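Local coordinates for putative type I restriction enzyme R protein (Bacteroides fragilis NCTC 9343, PDB 3EVY) that is a C-terminal fragment of an HsdR subunit that is probably required for the nuclease and ATPase activities of a type I restriction enzyme, at residues A[29-34]-A[46-51]; A[55-60]-A[83-88]; A[69-72]-A[77-80]. One frame throughout, in Å; residues are numbered along the deposited sequence.

Contact 1 (A[29-34]-A[46-51])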
ATOM      1  N   SER A  29      -3.908   0.888   9.764  1.00 44.12           N
ATOM      2  CA  SER A  29      -4.707   1.377  10.916  1.00 43.55           C
ATOM      3  C   SER A  29      -6.017   2.013  10.448  1.00 43.52           C
ATOM      4  O   SER A  29      -6.934   2.187  11.246  1.00 43.18           O
ATOM      5  CB  SER A  29      -3.900   2.334  11.786  1.00 43.73           C
ATOM      6  OG  SER A  29      -3.681   3.502  11.021  1.00 47.04           O
ATOM      7  N   TYR A  30      -6.116   2.351   9.160  1.00 42.84           N
ATOM      8  CA  TYR A  30      -7.353   2.864   8.587  1.00 41.64           C
ATOM      9  C   TYR A  30      -8.172   1.768   7.925  1.00 39.30           C
ATOM     10  O   TYR A  30      -9.406   1.777   8.031  1.00 40.13           O
ATOM     11  CB  TYR A  30      -7.086   3.891   7.477  1.00 43.10           C
ATOM     12  CG  TYR A  30      -6.773   5.308   7.941  1.00 49.70           C
ATOM     13  CD1 TYR A  30      -7.807   6.222   8.286  1.00 54.34           C
ATOM     14  CD2 TYR A  30      -5.446   5.752   8.003  1.00 54.68           C
ATOM     15  CE1 TYR A  30      -7.519   7.536   8.703  1.00 56.66           C
ATOM     16  CE2 TYR A  30      -5.140   7.055   8.410  1.00 58.94           C
ATOM     17  CZ  TYR A  30      -6.176   7.943   8.753  1.00 61.26           C
ATOM     18  OH  TYR A  30      -5.825   9.224   9.156  1.00 65.82           O
ATOM     19  N   PHE A  31      -7.512   0.839   7.230  1.00 37.80           N
ATOM     20  CA  PHE A  31      -8.167  -0.221   6.398  1.00 36.33           C
ATOM     21  C   PHE A  31      -7.535  -1.532   6.760  1.00 35.60           C
ATOM     22  O   PHE A  31      -6.636  -1.997   6.079  1.00 35.30           O
ATOM     23  CB  PHE A  31      -7.964   0.077   4.914  1.00 36.38           C
ATOM     24  CG  PHE A  31      -8.328   1.532   4.578  1.00 40.29           C
ATOM     25  CD1 PHE A  31      -9.649   1.968   4.634  1.00 41.28           C
ATOM     26  CD2 PHE A  31      -7.334   2.434   4.220  1.00 43.63           C
ATOM     27  CE1 PHE A  31      -9.946   3.321   4.400  1.00 44.47           C
ATOM     28  CE2 PHE A  31      -7.610   3.776   3.958  1.00 43.23           C
ATOM     29  CZ  PHE A  31      -8.909   4.225   4.034  1.00 43.99           C
ATOM     30  N   PRO A  32      -7.956  -2.089   7.890  1.00 35.13           N
ATOM     31  CA  PRO A  32      -7.317  -3.271   8.437  1.00 35.42           C
ATOM     32  C   PRO A  32      -7.403  -4.507   7.563  1.00 34.60           C
ATOM     33  O   PRO A  32      -6.569  -5.353   7.695  1.00 36.37           O
ATOM     34  CB  PRO A  32      -8.011  -3.451   9.799  1.00 34.25           C
ATOM     35  CG  PRO A  32      -9.334  -2.725   9.673  1.00 33.65           C
ATOM     36  CD  PRO A  32      -8.979  -1.522   8.805  1.00 35.11           C
ATOM     37  N   THR A  33      -8.419  -4.626   6.692  1.00 35.82           N
ATOM     38  CA  THR A  33      -8.606  -5.786   5.868  1.00 37.21           C
ATOM     39  C   THR A  33      -9.124  -5.361   4.478  1.00 36.02           C
ATOM     40  O   THR A  33      -9.493  -4.229   4.251  1.00 35.90           O
ATOM     41  CB  THR A  33      -9.691  -6.741   6.458  1.00 38.85           C
ATOM     42  OG1 THR A  33     -10.925  -6.000   6.548  1.00 38.14           O
ATOM     43  CG2 THR A  33      -9.269  -7.256   7.859  1.00 39.83           C
ATOM     44  N   VAL A  34      -9.138  -6.288   3.560  1.00 37.53           N
ATOM     45  CA  VAL A  34      -9.634  -5.936   2.195  1.00 39.78           C
ATOM     46  C   VAL A  34     -11.129  -5.626   2.255  1.00 39.91           C
ATOM     47  O   VAL A  34     -11.596  -4.642   1.692  1.00 39.52           O
ATOM     48  CB  VAL A  34      -9.246  -6.991   1.187  1.00 39.54           C
ATOM     49  CG1 VAL A  34      -9.914  -6.747  -0.209  1.00 40.06           C
ATOM     50  CG2 VAL A  34      -7.686  -7.031   1.060  1.00 38.38           C
ATOM     51  N   LYS A  46     -13.703   6.887   0.613  1.00 46.95           N
ATOM     52  CA  LYS A  46     -13.255   6.240  -0.630  1.00 48.02           C
ATOM     53  C   LYS A  46     -12.124   7.009  -1.267  1.00 47.79           C
ATOM     54  O   LYS A  46     -11.164   6.408  -1.687  1.00 46.29           O
ATOM     55  CB  LYS A  46     -14.369   6.022  -1.634  1.00 47.80           C
ATOM     56  CG  LYS A  46     -15.474   5.240  -1.061  1.00 50.32           C
ATOM     57  CD  LYS A  46     -16.711   5.497  -1.858  1.00 57.86           C
ATOM     58  CE  LYS A  46     -16.937   4.371  -2.814  1.00 60.07           C
ATOM     59  NZ  LYS A  46     -18.232   3.680  -2.538  1.00 65.37           N
ATOM     60  N   ARG A  47     -12.202   8.339  -1.285  1.00 48.58           N
ATOM     61  CA  ARG A  47     -11.072   9.106  -1.815  1.00 49.51           C
ATOM     62  C   ARG A  47      -9.787   8.933  -0.997  1.00 48.20           C
ATOM     63  O   ARG A  47      -8.695   8.864  -1.576  1.00 45.25           O
ATOM     64  CB  ARG A  47     -11.385  10.576  -1.979  1.00 50.34           C
ATOM     65  CG  ARG A  47     -12.661  10.829  -2.771  1.00 56.88           C
ATOM     66  CD  ARG A  47     -12.625  10.140  -4.131  1.00 64.90           C
ATOM     67  NE  ARG A  47     -13.171   8.768  -4.102  1.00 71.05           N
ATOM     68  CZ  ARG A  47     -13.352   8.002  -5.190  1.00 70.99           C
ATOM     69  NH1 ARG A  47     -13.017   8.457  -6.399  1.00 72.50           N
ATOM     70  NH2 ARG A  47     -13.860   6.787  -5.075  1.00 70.49           N
ATOM     71  N   ARG A  48      -9.936   8.886   0.325  1.00 47.32           N
ATOM     72  CA  ARG A  48      -8.794   8.731   1.224  1.00 48.51           C
ATOM     73  C   ARG A  48      -8.068   7.407   0.893  1.00 48.51           C
ATOM     74  O   ARG A  48      -6.832   7.360   0.834  1.00 47.39           O
ATOM     75  CB  ARG A  48      -9.276   8.752   2.674  1.00 49.15           C
ATOM     76  CG  ARG A  48      -8.286   8.305   3.763  1.00 53.61           C
ATOM     77  CD  ARG A  48      -8.742   9.003   5.050  1.00 63.30           C
ATOM     78  NE  ARG A  48      -9.649  10.132   4.696  1.00 65.55           N
ATOM     79  CZ  ARG A  48     -10.281  10.904   5.580  1.00 67.76           C
ATOM     80  NH1 ARG A  48     -10.097  10.655   6.886  1.00 69.27           N
ATOM     81  NH2 ARG A  48     -11.084  11.917   5.177  1.00 64.92           N
ATOM     82  N   PHE A  49      -8.854   6.352   0.680  1.00 46.87           N
ATOM     83  CA  PHE A  49      -8.296   5.067   0.425  1.00 48.14           C
ATOM     84  C   PHE A  49      -7.555   5.070  -0.910  1.00 48.04           C
ATOM     85  O   PHE A  49      -6.374   4.696  -0.958  1.00 48.07           O
ATOM     86  CB  PHE A  49      -9.367   3.986   0.369  1.00 46.92           C
ATOM     87  CG  PHE A  49      -8.905   2.772  -0.348  1.00 48.42           C
ATOM     88  CD1 PHE A  49      -8.023   1.878   0.285  1.00 45.63           C
ATOM     89  CD2 PHE A  49      -9.295   2.520  -1.655  1.00 44.62           C
ATOM     90  CE1 PHE A  49      -7.556   0.768  -0.384  1.00 44.61           C
ATOM     91  CE2 PHE A  49      -8.863   1.423  -2.283  1.00 48.25           C
ATOM     92  CZ  PHE A  49      -7.982   0.531  -1.665  1.00 43.74           C
ATOM     93  N   VAL A  50      -8.236   5.489  -1.975  1.00 46.68           N
ATOM     94  CA  VAL A  50      -7.587   5.665  -3.279  1.00 46.82           C
ATOM     95  C   VAL A  50      -6.255   6.453  -3.221  1.00 46.68           C
ATOM     96  O   VAL A  50      -5.247   6.020  -3.757  1.00 43.88           O
ATOM     97  CB  VAL A  50      -8.583   6.331  -4.255  1.00 47.27           C
ATOM     98  CG1 VAL A  50      -7.899   6.719  -5.584  1.00 48.23           C
ATOM     99  CG2 VAL A  50      -9.693   5.400  -4.493  1.00 46.73           C
ATOM    100  N   ILE A  51      -6.246   7.599  -2.525  1.00 46.19           N
ATOM    101  CA  ILE A  51      -5.054   8.439  -2.448  1.00 45.67           C
ATOM    102  C   ILE A  51      -3.942   7.759  -1.663  1.00 45.29           C
ATOM    103  O   ILE A  51      -2.792   7.729  -2.093  1.00 44.07           O
ATOM    104  CB  ILE A  51      -5.461   9.810  -1.865  1.00 47.19           C
ATOM    105  CG1 ILE A  51      -6.251  10.561  -2.949  1.00 50.55           C
ATOM    106  CG2 ILE A  51      -4.253  10.601  -1.424  1.00 45.73           C
ATOM    107  CD1 ILE A  51      -7.173  11.738  -2.436  1.00 53.65           C
TER
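F31 and F49 form the tight part of this contact. Their rings make a T-shaped (edge-to-face) pair, with the edge of F49 toward the face of F31. The centroids are 5.5 Å apart and the planes stand at 83°. F49 CB lies over that same face and makes a CH-pi contact, 4.2 Å from the F31 centroid. The closest atoms are F31 CZ and F49 CB, at 3.7 Å. The F31 ring is thus laid against the base of the F49 side chain as well as its ring. Its opposite face is backed by Y30 CB. F27, V37 and L40 pack around F31 and complete the buried cluster. The exposed side is looser. There R48 turns CG anti to its backbone N (chi1 167°), which brings its aliphatic chain toward F31 and Y30. R48 CG sits at the edge of the F31 ring, 4.1 Å from F31 CZ. R48 CD approaches Y30 CE1 obliquely at 4.1 Å, and the guanidinium plane is nearly perpendicular to the Y30 ring. No hydrogen bond links the two segments. The contact is therefore held by aromatic and apolar packing, with the arginine contributing methylenes on the solvent side.

Contact 2 (A[55-60]-A[83-88])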
ATOM      1  N   ALA A  55      -0.260   6.134  -3.387  1.00 38.89           N
ATOM      2  CA  ALA A  55       1.083   6.437  -2.879  1.00 38.96           C
ATOM      3  C   ALA A  55       1.863   5.211  -2.439  1.00 37.66           C
ATOM      4  O   ALA A  55       3.077   5.140  -2.601  1.00 35.93           O
ATOM      5  CB  ALA A  55       1.005   7.474  -1.619  1.00 38.53           C
ATOM      6  N   MET A  56       1.196   4.293  -1.749  1.00 36.98           N
ATOM      7  CA  MET A  56       1.847   2.977  -1.412  1.00 37.61           C
ATOM      8  C   MET A  56       2.172   2.233  -2.666  1.00 36.92           C
ATOM      9  O   MET A  56       3.264   1.651  -2.801  1.00 38.01           O
ATOM     10  CB  MET A  56       0.840   2.082  -0.580  1.00 36.11           C
ATOM     11  CG  MET A  56       0.812   2.337   0.973  1.00 40.19           C
ATOM     12  SD  MET A  56       0.226   0.810   1.786  1.00 36.91           S
ATOM     13  CE  MET A  56      -1.143   0.386   0.798  1.00 41.30           C
ATOM     14  N   LEU A  57       1.229   2.200  -3.618  1.00 37.56           N
ATOM     15  CA  LEU A  57       1.442   1.429  -4.842  1.00 36.23           C
ATOM     16  C   LEU A  57       2.739   1.986  -5.607  1.00 37.85           C
ATOM     17  O   LEU A  57       3.574   1.223  -6.105  1.00 34.18           O
ATOM     18  CB  LEU A  57       0.196   1.456  -5.771  1.00 36.64           C
ATOM     19  CG  LEU A  57       0.524   0.958  -7.211  1.00 37.61           C
ATOM     20  CD1 LEU A  57       0.985  -0.592  -7.239  1.00 36.87           C
ATOM     21  CD2 LEU A  57      -0.679   1.149  -8.180  1.00 39.42           C
ATOM     22  N   ARG A  58       2.886   3.299  -5.662  1.00 36.20           N
ATOM     23  CA  ARG A  58       4.021   3.936  -6.382  1.00 37.11           C
ATOM     24  C   ARG A  58       5.329   3.656  -5.678  1.00 37.41           C
ATOM     25  O   ARG A  58       6.360   3.360  -6.338  1.00 38.50           O
ATOM     26  CB  ARG A  58       3.779   5.451  -6.516  1.00 35.40           C
ATOM     27  CG  ARG A  58       2.720   5.800  -7.566  1.00 35.97           C
ATOM     28  CD  ARG A  58       2.389   7.290  -7.655  1.00 42.56           C
ATOM     29  NE  ARG A  58       3.580   8.076  -8.010  1.00 44.71           N
ATOM     30  CZ  ARG A  58       3.990   8.316  -9.262  1.00 48.15           C
ATOM     31  NH1 ARG A  58       3.306   7.861 -10.321  1.00 42.90           N
ATOM     32  NH2 ARG A  58       5.107   9.030  -9.448  1.00 51.19           N
ATOM     33  N   LEU A  59       5.292   3.637  -4.344  1.00 37.26           N
ATOM     34  CA  LEU A  59       6.487   3.439  -3.569  1.00 38.08           C
ATOM     35  C   LEU A  59       6.872   1.942  -3.632  1.00 36.97           C
ATOM     36  O   LEU A  59       8.057   1.560  -3.725  1.00 37.84           O
ATOM     37  CB  LEU A  59       6.245   3.898  -2.122  1.00 38.21           C
ATOM     38  CG  LEU A  59       7.318   3.802  -1.053  1.00 43.25           C
ATOM     39  CD1 LEU A  59       8.677   4.288  -1.587  1.00 48.03           C
ATOM     40  CD2 LEU A  59       6.884   4.716   0.184  1.00 42.08           C
ATOM     41  N   ARG A  60       5.877   1.087  -3.585  1.00 37.10           N
ATOM     42  CA  ARG A  60       6.132  -0.340  -3.759  1.00 36.14           C
ATOM     43  C   ARG A  60       6.797  -0.602  -5.130  1.00 36.20           C
ATOM     44  O   ARG A  60       7.731  -1.366  -5.230  1.00 35.78           O
ATOM     45  CB  ARG A  60       4.881  -1.144  -3.638  1.00 34.94           C
ATOM     46  CG  ARG A  60       5.107  -2.647  -3.479  1.00 39.18           C
ATOM     47  CD  ARG A  60       4.188  -3.158  -2.416  1.00 38.68           C
ATOM     48  NE  ARG A  60       4.294  -4.576  -2.261  1.00 42.89           N
ATOM     49  CZ  ARG A  60       4.099  -5.243  -1.141  1.00 40.09           C
ATOM     50  NH1 ARG A  60       4.284  -6.533  -1.151  1.00 42.01           N
ATOM     51  NH2 ARG A  60       3.824  -4.626  -0.002  1.00 38.05           N
ATOM     52  N   ASP A  83      -4.826  -7.862  -3.552  1.00 44.06           N
ATOM     53  CA  ASP A  83      -6.238  -7.815  -3.181  1.00 42.46           C
ATOM     54  C   ASP A  83      -6.713  -6.401  -2.842  1.00 42.21           C
ATOM     55  O   ASP A  83      -7.777  -5.987  -3.248  1.00 41.51           O
ATOM     56  CB  ASP A  83      -6.507  -8.814  -2.047  1.00 44.24           C
ATOM     57  CG  ASP A  83      -6.326 -10.282  -2.498  1.00 47.43           C
ATOM     58  OD1 ASP A  83      -6.426 -10.569  -3.707  1.00 51.02           O
ATOM     59  OD2 ASP A  83      -6.038 -11.134  -1.648  1.00 51.44           O
ATOM     60  N   TYR A  84      -5.915  -5.616  -2.118  1.00 40.50           N
ATOM     61  CA  TYR A  84      -6.265  -4.208  -1.964  1.00 40.99           C
ATOM     62  C   TYR A  84      -6.249  -3.504  -3.335  1.00 41.37           C
ATOM     63  O   TYR A  84      -7.053  -2.612  -3.606  1.00 40.97           O
ATOM     64  CB  TYR A  84      -5.275  -3.508  -1.034  1.00 40.66           C
ATOM     65  CG  TYR A  84      -5.482  -3.776   0.456  1.00 41.93           C
ATOM     66  CD1 TYR A  84      -6.539  -3.158   1.165  1.00 40.77           C
ATOM     67  CD2 TYR A  84      -4.600  -4.620   1.166  1.00 41.53           C
ATOM     68  CE1 TYR A  84      -6.692  -3.356   2.524  1.00 38.54           C
ATOM     69  CE2 TYR A  84      -4.777  -4.848   2.534  1.00 36.93           C
ATOM     70  CZ  TYR A  84      -5.804  -4.214   3.203  1.00 37.46           C
ATOM     71  OH  TYR A  84      -5.973  -4.411   4.572  1.00 39.66           O
ATOM     72  N   GLN A  85      -5.329  -3.924  -4.190  1.00 40.52           N
ATOM     73  CA  GLN A  85      -5.159  -3.255  -5.473  1.00 42.25           C
ATOM     74  C   GLN A  85      -6.403  -3.512  -6.348  1.00 43.15           C
ATOM     75  O   GLN A  85      -6.888  -2.611  -7.033  1.00 42.24           O
ATOM     76  CB  GLN A  85      -3.908  -3.761  -6.120  1.00 41.10           C
ATOM     77  CG  GLN A  85      -3.435  -2.963  -7.311  1.00 45.79           C
ATOM     78  CD  GLN A  85      -2.279  -3.655  -8.013  1.00 46.62           C
ATOM     79  OE1 GLN A  85      -2.456  -4.687  -8.656  1.00 51.53           O
ATOM     80  NE2 GLN A  85      -1.116  -3.112  -7.880  1.00 43.34           N
ATOM     81  N   SER A  86      -6.980  -4.712  -6.283  1.00 44.01           N
ATOM     82  CA  SER A  86      -8.242  -4.930  -7.058  1.00 46.55           C
ATOM     83  C   SER A  86      -9.308  -3.910  -6.670  1.00 45.71           C
ATOM     84  O   SER A  86     -10.004  -3.359  -7.551  1.00 46.57           O
ATOM     85  CB  SER A  86      -8.805  -6.343  -6.879  1.00 46.27           C
ATOM     86  OG  SER A  86      -7.773  -7.266  -7.194  1.00 52.06           O
ATOM     87  N   LYS A  87      -9.433  -3.643  -5.367  1.00 45.81           N
ATOM     88  CA  LYS A  87     -10.431  -2.651  -4.892  1.00 46.37           C
ATOM     89  C   LYS A  87     -10.109  -1.284  -5.428  1.00 46.91           C
ATOM     90  O   LYS A  87     -11.014  -0.477  -5.757  1.00 47.72           O
ATOM     91  CB  LYS A  87     -10.462  -2.544  -3.351  1.00 45.92           C
ATOM     92  CG  LYS A  87     -10.811  -3.798  -2.631  1.00 48.17           C
ATOM     93  CD  LYS A  87     -12.296  -4.144  -2.822  1.00 47.92           C
ATOM     94  CE  LYS A  87     -12.940  -4.830  -1.579  1.00 49.78           C
ATOM     95  NZ  LYS A  87     -14.240  -5.536  -2.007  1.00 54.30           N
ATOM     96  N   TYR A  88      -8.821  -0.971  -5.431  1.00 46.79           N
ATOM     97  CA  TYR A  88      -8.362   0.329  -5.861  1.00 47.39           C
ATOM     98  C   TYR A  88      -8.676   0.494  -7.367  1.00 49.40           C
ATOM     99  O   TYR A  88      -9.245   1.511  -7.764  1.00 48.65           O
ATOM    100  CB  TYR A  88      -6.871   0.442  -5.571  1.00 47.54           C
ATOM    101  CG  TYR A  88      -6.145   1.554  -6.323  1.00 45.77           C
ATOM    102  CD1 TYR A  88      -6.188   2.881  -5.875  1.00 41.98           C
ATOM    103  CD2 TYR A  88      -5.368   1.262  -7.434  1.00 43.20           C
ATOM    104  CE1 TYR A  88      -5.516   3.917  -6.560  1.00 39.94           C
ATOM    105  CE2 TYR A  88      -4.645   2.266  -8.110  1.00 43.95           C
ATOM    106  CZ  TYR A  88      -4.740   3.603  -7.682  1.00 46.14           C
ATOM    107  OH  TYR A  88      -4.023   4.597  -8.380  1.00 43.23           O
TER
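The ring of Y88 and the amide of Q85 both meet L57, at different methyl groups. L57 CD2 approaches the Y88 ring obliquely, 4.1 Å from Y88 CE2. The F53 ring also meets Y88, with planes at about 40°. At the amide, L57 CD1 lies beyond the nitrogen end, roughly in line with the CD-NE2 bond. The distance from L57 CD1 to Q85 NE2 is 3.3 Å, close for an apolar methyl against an amide nitrogen. No hydrogen bond joins the two segments here, so this is van der Waals contact. Q85 reaches L57 because its chain is extended beyond CG (chi2 -172°). With chi2 at 64°, the L57 methyls part, CD1 to Q85 and CD2 to Y88. Both side chains cross L57 at about a right angle. The contact is small, burying 128 Å² in all, and lies at the surface. It joins helix 43-63 to helix 78-91 through one leucine on the first and residues one turn apart on the second. V50, F53 and R54 extend the same interface along helix 43-63. On the inner side, M56 packs on F27 of helix 12-30, and the Y84 ring meets F27 edge-to-face.

Contact 3 (A[69-72]-A[77-80])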
ATOM      1  N   PHE A  69      15.833  -5.842  -4.203  1.00 39.39           N
ATOM      2  CA  PHE A  69      14.410  -5.978  -3.776  1.00 39.12           C
ATOM      3  C   PHE A  69      14.075  -7.349  -3.167  1.00 39.32           C
ATOM      4  O   PHE A  69      14.353  -8.407  -3.739  1.00 37.83           O
ATOM      5  CB  PHE A  69      13.380  -5.598  -4.882  1.00 38.38           C
ATOM      6  CG  PHE A  69      11.933  -5.957  -4.521  1.00 35.46           C
ATOM      7  CD1 PHE A  69      11.216  -5.225  -3.605  1.00 38.58           C
ATOM      8  CD2 PHE A  69      11.342  -7.145  -5.042  1.00 36.43           C
ATOM      9  CE1 PHE A  69       9.864  -5.598  -3.227  1.00 36.19           C
ATOM     10  CE2 PHE A  69      10.036  -7.533  -4.689  1.00 39.59           C
ATOM     11  CZ  PHE A  69       9.263  -6.733  -3.802  1.00 35.20           C
ATOM     12  N   ASP A  70      13.440  -7.328  -2.009  1.00 39.07           N
ATOM     13  CA  ASP A  70      12.982  -8.567  -1.395  1.00 40.14           C
ATOM     14  C   ASP A  70      11.612  -8.260  -0.781  1.00 39.70           C
ATOM     15  O   ASP A  70      11.499  -7.411   0.118  1.00 40.05           O
ATOM     16  CB  ASP A  70      13.992  -8.982  -0.325  1.00 39.90           C
ATOM     17  CG  ASP A  70      13.625 -10.259   0.376  1.00 43.33           C
ATOM     18  OD1 ASP A  70      12.610 -10.885   0.016  1.00 45.78           O
ATOM     19  OD2 ASP A  70      14.397 -10.654   1.289  1.00 49.79           O
ATOM     20  N   ALA A  71      10.581  -8.938  -1.282  1.00 38.98           N
ATOM     21  CA  ALA A  71       9.248  -8.742  -0.798  1.00 38.80           C
ATOM     22  C   ALA A  71       9.166  -8.852   0.696  1.00 39.58           C
ATOM     23  O   ALA A  71       8.329  -8.189   1.318  1.00 40.54           O
ATOM     24  CB  ALA A  71       8.236  -9.685  -1.508  1.00 38.17           C
ATOM     25  N   GLU A  72       9.977  -9.724   1.273  1.00 40.94           N
ATOM     26  CA  GLU A  72       9.951  -9.930   2.739  1.00 42.79           C
ATOM     27  C   GLU A  72      10.328  -8.670   3.533  1.00 41.74           C
ATOM     28  O   GLU A  72      10.086  -8.569   4.759  1.00 41.59           O
ATOM     29  CB  GLU A  72      10.850 -11.105   3.130  1.00 43.37           C
ATOM     30  CG  GLU A  72      10.243 -12.433   2.807  1.00 48.11           C
ATOM     31  CD  GLU A  72       8.890 -12.649   3.535  1.00 57.70           C
ATOM     32  OE1 GLU A  72       7.903 -12.750   2.743  1.00 58.16           O
ATOM     33  OE2 GLU A  72       8.815 -12.693   4.862  1.00 56.31           O
ATOM     34  N   GLU A  77       1.750  -8.696   2.530  1.00 37.72           N
ATOM     35  CA  GLU A  77       2.248  -9.688   1.593  1.00 36.31           C
ATOM     36  C   GLU A  77       1.844  -9.260   0.176  1.00 38.88           C
ATOM     37  O   GLU A  77       0.858  -8.540   0.014  1.00 37.94           O
ATOM     38  CB  GLU A  77       1.557 -11.038   1.910  1.00 37.21           C
ATOM     39  CG  GLU A  77       2.205 -11.750   3.081  1.00 33.58           C
ATOM     40  CD  GLU A  77       1.601 -13.114   3.320  1.00 42.50           C
ATOM     41  OE1 GLU A  77       0.596 -13.438   2.646  1.00 40.32           O
ATOM     42  OE2 GLU A  77       2.131 -13.853   4.202  1.00 41.20           O
ATOM     43  N   GLU A  78       2.579  -9.744  -0.840  1.00 40.12           N
ATOM     44  CA  GLU A  78       2.261  -9.408  -2.258  1.00 41.45           C
ATOM     45  C   GLU A  78       0.829  -9.693  -2.626  1.00 42.78           C
ATOM     46  O   GLU A  78       0.141  -8.820  -3.184  1.00 42.69           O
ATOM     47  CB  GLU A  78       3.182 -10.166  -3.210  1.00 41.64           C
ATOM     48  CG  GLU A  78       4.526  -9.494  -3.353  1.00 46.29           C
ATOM     49  CD  GLU A  78       4.411  -8.040  -3.894  1.00 50.60           C
ATOM     50  OE1 GLU A  78       3.636  -7.747  -4.830  1.00 52.19           O
ATOM     51  OE2 GLU A  78       5.068  -7.179  -3.320  1.00 54.89           O
ATOM     52  N   GLN A  79       0.354 -10.904  -2.287  1.00 42.85           N
ATOM     53  CA  GLN A  79      -1.036 -11.287  -2.601  1.00 42.81           C
ATOM     54  C   GLN A  79      -2.087 -10.395  -1.939  1.00 42.11           C
ATOM     55  O   GLN A  79      -3.005  -9.857  -2.624  1.00 42.70           O
ATOM     56  CB  GLN A  79      -1.285 -12.757  -2.267  1.00 44.01           C
ATOM     57  CG  GLN A  79      -2.682 -13.255  -2.773  1.00 50.81           C
ATOM     58  CD  GLN A  79      -2.933 -12.943  -4.261  1.00 54.61           C
ATOM     59  OE1 GLN A  79      -2.190 -13.399  -5.143  1.00 57.58           O
ATOM     60  NE2 GLN A  79      -3.954 -12.134  -4.536  1.00 51.18           N
ATOM     61  N   ARG A  80      -1.976 -10.250  -0.612  1.00 39.09           N
ATOM     62  CA  ARG A  80      -2.806  -9.323   0.145  1.00 38.35           C
ATOM     63  C   ARG A  80      -2.784  -7.916  -0.503  1.00 36.27           C
ATOM     64  O   ARG A  80      -3.833  -7.254  -0.668  1.00 35.82           O
ATOM     65  CB  ARG A  80      -2.300  -9.252   1.589  1.00 37.08           C
ATOM     66  CG  ARG A  80      -3.130  -8.291   2.507  1.00 40.03           C
ATOM     67  CD  ARG A  80      -4.600  -8.734   2.755  1.00 36.71           C
ATOM     68  NE  ARG A  80      -4.808 -10.022   3.432  1.00 39.21           N
ATOM     69  CZ  ARG A  80      -4.984 -10.157   4.766  1.00 40.43           C
ATOM     70  NH1 ARG A  80      -4.970  -9.099   5.591  1.00 38.54           N
ATOM     71  NH2 ARG A  80      -5.184 -11.360   5.302  1.00 37.67           N
TER
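E78, which touches F69 and A71 across this contact, has one basic partner at each carboxylate oxygen. K64 NZ forms a salt bridge to E78 OE1, and R60 NH1 pairs with E78 OE2, although that last separation is implausibly short and its detailed geometry is doubtful. E78 OE2 also lies at the edge of the F69 ring, near its plane and 4.2 Å from F69 CZ. That is the side of the ring where the C-H groups carry slight positive charge, so the approach is probably mildly favourable. The E78 chain bends at chi2 (-59°), which turns the carboxylate back toward the loop. E78 CG lies 4.1 Å from A71 CB. This is the apolar part of a small contact, 80 Å² in total. The loop side has its own order. D70 OD1 accepts a hydrogen bond from E72 N at 3.1 Å, with an N-H...O angle of 155°. This is an Asx turn, and the N-H comes from above the carboxylate plane. It leads the chain into the 3-10 segment that starts at A71. A71 N lies over one face of the F69 ring, near its rim. D70 N is hydrogen-bonded to Y13 OH, which ties the loop to helix 12-30. E77 is the N-cap residue of helix 78-91, so E78 stands in the first turn. A negative group there would suit the helix dipole. Charge pairing with K64 and R60 probably holds the E78 carboxylate, though the R60 distance is too short to trust in detail, while F69 and A71 add light van der Waals contact from the loop.

From the N terminus, helix 12-30 runs into 29-34, and the chain passes through helix 34-38 before 46-51 closes contact 1. Helix 43-63 continues to 55-60, which opens contact 2. Before contact 2 closes at 83-88, the connecting loop makes contact 3 with the start of helix 78-91, so contact 3 is local and lies wholly within the span of contact 2. Contact 1 precedes both in series. Helix 43-63 serves contacts 1 and 2, and helix 78-91 serves contacts 2 and 3. A probable hydrogen bond between Y84 OH and F31 O joins contacts 1 and 2. A salt bridge between R60 and E78, modelled too short to trust in detail, joins contacts 2 and 3.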